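Local atomic coordinates of penicillin binding protein 2X (Streptococcus thermophilus, PDB entry 5U47), a protein that probably cross-links the peptides of neighbouring glycan strands in septal peptidoglycan as a transpeptidase, and is the kind of enzyme that beta-lactams inactivate by acylation. Residues A[33-43]-A[215-225]; A[152-160]-A[170-178]. The protein carries 1 engineered substitution. All blocks are in the same frame, centred on the assembly; numbering follows the deposited sequence.

Contact 1 of 2, residues A[33-43]-A[215-225]; sequences GTIYDRNGNVL and GKNIYTTLSAP
A parallel two-strand pairing, largely buried, joins Ile35 and Tyr36 near the start of the chain to Ile218 and Tyr219, on the strand that leads into helix 224-241. Tyr36 N donates to Ile218 O, and Thr34 O receives Ile218 N. The N of the same residue, Thr34, bonds instead to a side chain, Asn217 OD1, at 2.9 Å (174°). The phenol rings of Tyr36 and Tyr219 run the same way as an offset stack, centroids 4.5 Å apart and planes at 22°, Tyr36 CD2 over the centre of the Tyr219 ring. Tyr36 O is gripped twice by Thr220, through N and, in the carbonyl plane, OG1.

Strand 35-36 also pairs antiparallel with strand 42-55, and 217-220 with 438-443, so the parallel pair is internal to a mixed sheet. In the type I turn Asp37-Gly40, an Asx turn has Asp37 OD1 accepting Asn39 N and Asn41 N from opposite faces. A chi1 of 89° puts this carboxylate between its own N and carbonyl carbon, where the anti lone pair of OD2 takes Ala224 N (2.9 Å) at the helix start. Arg38 N binds Leu222 O; its NH1 reaches Thr221 O within the guanidinium plane, and NH2 forms a salt bridge with Glu257.

Contact 2 of 2, residues A[152-160]-A[170-178]; sequences EFLGRAEPI and LIGQTGLER
The side chains of Phe153 and Leu176 run side by side in the same direction; in one of the two modelled conformers of Leu176, its CD1 rests 3.8 Å from Phe153 CZ at an oblique approach to the ring. The backbone N of Leu176 donates to Phe153 O. Next to it Glu177 N donates to Leu154 O, so the end of helix 151-154 is bonded to Leu176 and Glu177 of the helix around 175-179. Beside these bonds Gly155 and Gly175, both with positive phi, bring their CA atoms to 3.9 Å, and Thr174 OG1 accepts Arg156 N at 2.8 Å.

On the other side of the glycines the two segments pair as the antiparallel beta hairpin of strands 157-161 and 168-172, in which Glu158 and Ile171 form the hydrogen-bonded pair. The side chain of Glu158 crosses that of Gln173 at about a right angle, CG against CG at 3.6 Å. Gln173 bends at chi2 (-63°) and returns its NE2 to Ile171 O, which receives Glu158 N from the opposite face of its carbonyl. The same NE2 lies 3.7 Å from Ile160 CG1, and Ile160 also crosses Ile171 nearly perpendicularly, CB to CD1.

Arg156 is folded back by bends at chi2 and chi3 and grips the Glu158 carboxylate side-on in a salt bridge: NE meets OE2 at 2.8 Å from above the carboxylate plane, and NH2 meets OE1 on its syn side. NH1 has a further partner in Ser269 O. On the face of Ala157, Glu177 lays its carboxylate against the methyl, OE1 standing 3.7 Å from Ala157 CB; its charge is matched by salt bridges to Arg142 and Arg32.

In the fold
From the N terminus the chain first lays down 33-43, then runs out through strand 42-55 and the helices and strands that follow. It returns along strand 134-143 to 152-160, where the hairpin of contact 2 closes a short loop with 170-178. After helix 181-184 and strand 207-210 it reaches 215-225, closing contact 1 around that whole excursion, so contact 2 lies within the larger loop. Their centres are about 15 Å apart, and they meet directly: Ile35 packs on Leu176 and Glu177, Thr220 on Leu176, and Leu222 on Phe153. Contact 1 thus ties the beginning of the dimerisation-domain region to helix 224-241, and contact 2 sets the hairpin beside this junction.

Contact 1 of 2, residues A[33-43]-A[215-225]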
# COMPACT_ATOMS: atom_id res chain seq x y z
N GLY A 33 -0.81 -9.47 15.83
CA GLY A 33 0.20 -8.45 15.85
C GLY A 33 -0.40 -7.07 15.72
O GLY A 33 -1.50 -6.89 15.19
N THR A 34 0.33 -6.09 16.25
CA THR A 34 -0.08 -4.71 16.20
C THR A 34 0.51 -4.09 14.94
O THR A 34 1.62 -4.44 14.55
CB THR A 34 0.45 -3.97 17.44
OG1 THR A 34 -0.21 -4.47 18.58
CG2 THR A 34 0.22 -2.47 17.37
N ILE A 35 -0.24 -3.18 14.34
CA ILE A 35 0.20 -2.42 13.18
C ILE A 35 0.50 -1.03 13.69
O ILE A 35 -0.39 -0.38 14.31
CB ILE A 35 -0.86 -2.36 12.07
CG1 ILE A 35 -1.16 -3.77 11.57
CG2 ILE A 35 -0.36 -1.50 10.90
CD1 ILE A 35 -2.40 -3.88 10.69
N TYR A 36 1.72 -0.58 13.44
CA TYR A 36 2.21 0.72 13.88
C TYR A 36 2.55 1.64 12.72
O TYR A 36 2.71 1.20 11.57
CB TYR A 36 3.51 0.54 14.67
CG TYR A 36 3.44 -0.22 15.98
CD1 TYR A 36 2.92 0.37 17.13
CD2 TYR A 36 3.95 -1.50 16.09
CE1 TYR A 36 2.89 -0.29 18.34
CE2 TYR A 36 3.92 -2.19 17.29
CZ TYR A 36 3.39 -1.58 18.41
OH TYR A 36 3.35 -2.25 19.59
N ASP A 37 2.71 2.91 13.01
CA ASP A 37 3.26 3.81 12.05
C ASP A 37 4.81 3.63 12.17
O ASP A 37 5.30 2.79 12.94
CB ASP A 37 2.76 5.26 12.23
CG ASP A 37 3.64 6.09 13.17
OD1 ASP A 37 4.25 5.54 14.09
OD2 ASP A 37 3.68 7.31 12.96
N ARG A 38 5.57 4.42 11.43
CA ARG A 38 7.03 4.27 11.37
C ARG A 38 7.77 4.51 12.70
O ARG A 38 8.91 4.05 12.85
CB ARG A 38 7.62 5.15 10.26
CG ARG A 38 7.52 6.65 10.55
CD ARG A 38 7.90 7.48 9.35
NE ARG A 38 9.30 7.32 8.96
CZ ARG A 38 9.77 6.58 7.95
NH1 ARG A 38 8.96 5.94 7.10
NH2 ARG A 38 11.08 6.54 7.74
N ASN A 39 7.12 5.20 13.65
CA ASN A 39 7.71 5.52 14.94
C ASN A 39 6.99 4.87 16.11
O ASN A 39 7.12 5.34 17.24
CB ASN A 39 7.77 7.04 15.14
CG ASN A 39 8.81 7.69 14.27
OD1 ASN A 39 9.95 7.25 14.23
ND2 ASN A 39 8.44 8.75 13.59
N GLY A 40 6.19 3.84 15.85
CA GLY A 40 5.51 3.13 16.93
C GLY A 40 4.15 3.64 17.39
O GLY A 40 3.67 3.22 18.43
N ASN A 41 3.53 4.55 16.64
CA ASN A 41 2.17 4.99 16.98
C ASN A 41 1.23 3.89 16.56
O ASN A 41 1.30 3.41 15.42
CB ASN A 41 1.82 6.30 16.27
CG ASN A 41 2.65 7.45 16.76
OD1 ASN A 41 3.64 7.82 16.13
ND2 ASN A 41 2.29 8.00 17.91
N VAL A 42 0.34 3.49 17.46
CA VAL A 42 -0.58 2.37 17.20
C VAL A 42 -1.63 2.72 16.15
O VAL A 42 -2.29 3.78 16.25
CB VAL A 42 -1.28 1.91 18.50
CG1 VAL A 42 -2.32 0.81 18.22
CG2 VAL A 42 -0.25 1.41 19.51
N LEU A 43 -1.73 1.88 15.11
CA LEU A 43 -2.73 2.03 14.05
C LEU A 43 -3.84 0.99 14.14
O LEU A 43 -5.00 1.30 13.82
CB LEU A 43 -2.10 1.97 12.65
CG LEU A 43 -0.93 2.92 12.39
CD1 LEU A 43 -0.47 2.82 10.93
CD2 LEU A 43 -1.28 4.36 12.76
N GLY A 215 1.38 -12.96 17.25
CA GLY A 215 1.73 -12.61 15.89
C GLY A 215 2.84 -11.57 15.91
O GLY A 215 3.16 -11.01 16.95
N LYS A 216 3.45 -11.34 14.76
CA LYS A 216 4.52 -10.36 14.65
C LYS A 216 3.93 -8.98 14.50
O LYS A 216 2.82 -8.81 13.99
CB LYS A 216 5.44 -10.72 13.49
CG LYS A 216 6.21 -12.01 13.75
CD LYS A 216 7.00 -12.45 12.55
CE LYS A 216 7.78 -13.74 12.83
NZ LYS A 216 8.55 -14.18 11.62
N ASN A 217 4.62 -7.98 15.00
CA ASN A 217 4.16 -6.61 14.83
C ASN A 217 4.69 -6.04 13.50
O ASN A 217 5.80 -6.39 13.05
CB ASN A 217 4.62 -5.73 16.00
CG ASN A 217 4.00 -6.14 17.33
OD1 ASN A 217 2.89 -6.67 17.39
ND2 ASN A 217 4.72 -5.88 18.39
N ILE A 218 3.89 -5.17 12.88
CA ILE A 218 4.27 -4.56 11.62
C ILE A 218 4.33 -3.07 11.79
O ILE A 218 3.34 -2.47 12.18
CB ILE A 218 3.24 -4.89 10.50
CG1 ILE A 218 3.15 -6.40 10.27
CG2 ILE A 218 3.61 -4.18 9.20
CD1 ILE A 218 4.37 -7.02 9.66
N TYR A 219 5.51 -2.50 11.56
CA TYR A 219 5.70 -1.07 11.54
C TYR A 219 5.61 -0.64 10.09
O TYR A 219 6.45 -1.02 9.29
CB TYR A 219 7.06 -0.66 12.11
CG TYR A 219 7.20 -0.92 13.59
CD1 TYR A 219 7.43 -2.20 14.07
CD2 TYR A 219 7.12 0.12 14.51
CE1 TYR A 219 7.56 -2.46 15.44
CE2 TYR A 219 7.25 -0.13 15.89
CZ TYR A 219 7.47 -1.41 16.33
OH TYR A 219 7.60 -1.66 17.67
N THR A 220 4.58 0.11 9.75
CA THR A 220 4.45 0.61 8.41
C THR A 220 5.36 1.82 8.22
O THR A 220 5.96 2.33 9.19
CB THR A 220 3.00 1.01 8.08
OG1 THR A 220 2.60 2.13 8.88
CG2 THR A 220 2.07 -0.15 8.30
N THR A 221 5.48 2.26 6.98
CA THR A 221 6.29 3.43 6.64
C THR A 221 5.54 4.73 6.89
O THR A 221 6.13 5.81 6.81
CB THR A 221 6.68 3.39 5.14
OG1 THR A 221 5.51 3.20 4.36
CG2 THR A 221 7.63 2.26 4.89
N LEU A 222 4.24 4.64 7.18
CA LEU A 222 3.42 5.83 7.40
C LEU A 222 3.88 6.68 8.58
O LEU A 222 4.43 6.18 9.54
CB LEU A 222 1.95 5.48 7.63
CG LEU A 222 1.13 4.72 6.59
CD1 LEU A 222 -0.29 4.57 7.12
CD2 LEU A 222 1.11 5.38 5.23
N SER A 223 3.70 7.99 8.44
CA SER A 223 3.93 8.96 9.48
C SER A 223 2.56 9.39 9.96
O SER A 223 1.84 10.08 9.22
CB SER A 223 4.65 10.17 8.91
OG SER A 223 4.67 11.24 9.84
N ALA A 224 2.17 8.96 11.16
CA ALA A 224 0.85 9.34 11.67
C ALA A 224 0.56 10.84 11.65
O ALA A 224 -0.53 11.24 11.22
CB ALA A 224 0.57 8.73 13.05
N PRO A 225 1.53 11.69 12.08
CA PRO A 225 1.29 13.14 12.02
C PRO A 225 1.00 13.65 10.61
O PRO A 225 0.06 14.42 10.39
CB PRO A 225 2.61 13.76 12.54
CG PRO A 225 3.25 12.68 13.36
CD PRO A 225 2.79 11.38 12.77

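Contact 2 of 2, residues A[152-160]-A[170-178]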
# COMPACT_ATOMS: atom_id res chain seq x y z
N GLU A 152 -8.68 2.61 3.98
CA GLU A 152 -8.58 1.62 2.91
C GLU A 152 -7.20 0.93 2.89
O GLU A 152 -7.11 -0.26 2.63
CB GLU A 152 -8.95 2.23 1.55
CG GLU A 152 -10.45 2.51 1.41
CD GLU A 152 -10.97 3.72 2.17
OE1 GLU A 152 -10.19 4.56 2.74
OE2 GLU A 152 -12.22 3.85 2.17
N PHE A 153 -6.15 1.68 3.19
CA PHE A 153 -4.81 1.08 3.24
C PHE A 153 -4.71 -0.00 4.35
O PHE A 153 -4.24 -1.13 4.09
CB PHE A 153 -3.79 2.17 3.45
CG PHE A 153 -2.42 1.67 3.80
CD1 PHE A 153 -1.57 1.17 2.82
CD2 PHE A 153 -1.98 1.71 5.12
CE1 PHE A 153 -0.30 0.72 3.16
CE2 PHE A 153 -0.70 1.28 5.46
CZ PHE A 153 0.13 0.78 4.48
N LEU A 154 -5.15 0.35 5.55
CA LEU A 154 -5.08 -0.58 6.69
C LEU A 154 -5.97 -1.79 6.52
O LEU A 154 -5.57 -2.90 6.84
CB LEU A 154 -5.47 0.13 8.00
CG LEU A 154 -4.53 1.22 8.49
CD1 LEU A 154 -5.14 1.94 9.68
CD2 LEU A 154 -3.17 0.64 8.84
N GLY A 155 -7.18 -1.58 6.02
CA GLY A 155 -8.12 -2.66 5.91
C GLY A 155 -8.67 -3.03 7.28
O GLY A 155 -8.48 -2.30 8.27
N ARG A 156 -9.36 -4.17 7.33
CA ARG A 156 -10.02 -4.66 8.54
C ARG A 156 -9.72 -6.13 8.82
O ARG A 156 -9.60 -6.93 7.88
CB ARG A 156 -11.55 -4.54 8.38
CG ARG A 156 -12.12 -3.13 8.51
CD ARG A 156 -12.21 -2.65 9.95
NE ARG A 156 -13.16 -3.49 10.70
CZ ARG A 156 -13.62 -3.24 11.93
NH1 ARG A 156 -13.26 -2.15 12.61
NH2 ARG A 156 -14.48 -4.09 12.49
N ALA A 157 -9.58 -6.45 10.10
CA ALA A 157 -9.49 -7.82 10.60
C ALA A 157 -10.80 -7.97 11.39
O ALA A 157 -11.18 -7.06 12.16
CB ALA A 157 -8.29 -8.01 11.50
N GLU A 158 -11.52 -9.07 11.18
CA GLU A 158 -12.82 -9.27 11.79
C GLU A 158 -12.85 -10.60 12.52
O GLU A 158 -12.12 -11.51 12.16
CB GLU A 158 -13.90 -9.31 10.69
CG GLU A 158 -13.97 -8.11 9.75
CD GLU A 158 -14.46 -6.84 10.44
OE1 GLU A 158 -14.86 -6.89 11.62
OE2 GLU A 158 -14.43 -5.77 9.78
N PRO A 159 -13.72 -10.73 13.55
CA PRO A 159 -13.80 -12.00 14.26
C PRO A 159 -14.55 -13.03 13.43
O PRO A 159 -15.66 -12.77 12.99
CB PRO A 159 -14.57 -11.64 15.54
CG PRO A 159 -15.36 -10.44 15.19
CD PRO A 159 -14.68 -9.74 14.05
N ILE A 160 -13.92 -14.18 13.20
CA ILE A 160 -14.50 -15.25 12.40
C ILE A 160 -14.65 -16.51 13.27
O ILE A 160 -13.70 -16.90 13.96
CB ILE A 160 -13.62 -15.54 11.16
CG1 ILE A 160 -13.50 -14.29 10.28
CG2 ILE A 160 -14.16 -16.70 10.36
CD1 ILE A 160 -14.80 -13.79 9.67
N LEU A 170 -9.36 -13.47 14.98
CA LEU A 170 -9.39 -12.34 14.08
C LEU A 170 -8.72 -12.75 12.78
O LEU A 170 -7.61 -13.28 12.80
CB LEU A 170 -8.62 -11.17 14.68
CG LEU A 170 -9.23 -10.51 15.90
CD1 LEU A 170 -8.30 -9.39 16.34
CD2 LEU A 170 -10.62 -9.98 15.58
N ILE A 171 -9.39 -12.48 11.66
CA ILE A 171 -8.85 -12.76 10.32
C ILE A 171 -8.94 -11.51 9.45
O ILE A 171 -10.02 -10.92 9.30
CB ILE A 171 -9.60 -13.90 9.63
CG1 ILE A 171 -9.53 -15.16 10.50
CG2 ILE A 171 -9.03 -14.15 8.22
CD1 ILE A 171 -10.20 -16.37 9.91
N GLY A 172 -7.79 -11.12 8.87
CA GLY A 172 -7.73 -9.96 7.99
C GLY A 172 -8.60 -10.20 6.76
O GLY A 172 -8.44 -11.21 6.08
N GLN A 173 -9.52 -9.26 6.49
CA GLN A 173 -10.47 -9.36 5.38
C GLN A 173 -10.13 -8.45 4.20
O GLN A 173 -10.46 -8.77 3.07
CB GLN A 173 -11.88 -8.98 5.86
CG GLN A 173 -12.39 -9.82 7.02
CD GLN A 173 -12.54 -11.28 6.66
OE1 GLN A 173 -13.07 -11.61 5.61
NE2 GLN A 173 -12.10 -12.16 7.55
N THR A 174 -9.51 -7.32 4.48
CA THR A 174 -9.17 -6.35 3.46
C THR A 174 -7.87 -5.66 3.75
O THR A 174 -7.36 -5.70 4.88
CB THR A 174 -10.23 -5.22 3.40
OG1 THR A 174 -10.37 -4.65 4.72
CG2 THR A 174 -11.57 -5.77 2.93
N GLY A 175 -7.36 -4.99 2.72
CA GLY A 175 -6.16 -4.15 2.83
C GLY A 175 -4.94 -4.80 3.43
O GLY A 175 -4.66 -6.00 3.17
N LEU A 176 -4.20 -4.04 4.23
CA LEU A 176 -2.97 -4.54 4.85
C LEU A 176 -3.22 -5.67 5.85
O LEU A 176 -2.41 -6.59 5.96
CB LEU A 176 -2.20 -3.39 5.51
CG LEU A 176 -0.87 -3.78 6.13
CD1 LEU A 176 0.03 -2.56 6.31
CD2 LEU A 176 -1.08 -4.52 7.44
N GLU A 177 -4.35 -5.60 6.57
CA GLU A 177 -4.75 -6.67 7.50
C GLU A 177 -4.82 -8.01 6.78
O GLU A 177 -4.30 -9.03 7.28
CB GLU A 177 -6.11 -6.34 8.13
CG GLU A 177 -6.07 -5.21 9.14
CD GLU A 177 -5.63 -5.62 10.55
OE1 GLU A 177 -4.94 -6.66 10.73
OE2 GLU A 177 -5.99 -4.90 11.49
N ARG A 178 -5.44 -8.02 5.60
CA ARG A 178 -5.53 -9.25 4.81
C ARG A 178 -4.19 -9.59 4.18
O ARG A 178 -3.75 -10.74 4.24
CB ARG A 178 -6.58 -9.15 3.72
CG ARG A 178 -6.77 -10.47 2.97
CD ARG A 178 -7.77 -10.38 1.84
NE ARG A 178 -8.06 -11.70 1.28
CZ ARG A 178 -8.95 -11.92 0.32
NH1 ARG A 178 -9.64 -10.91 -0.18
NH2 ARG A 178 -9.15 -13.16 -0.12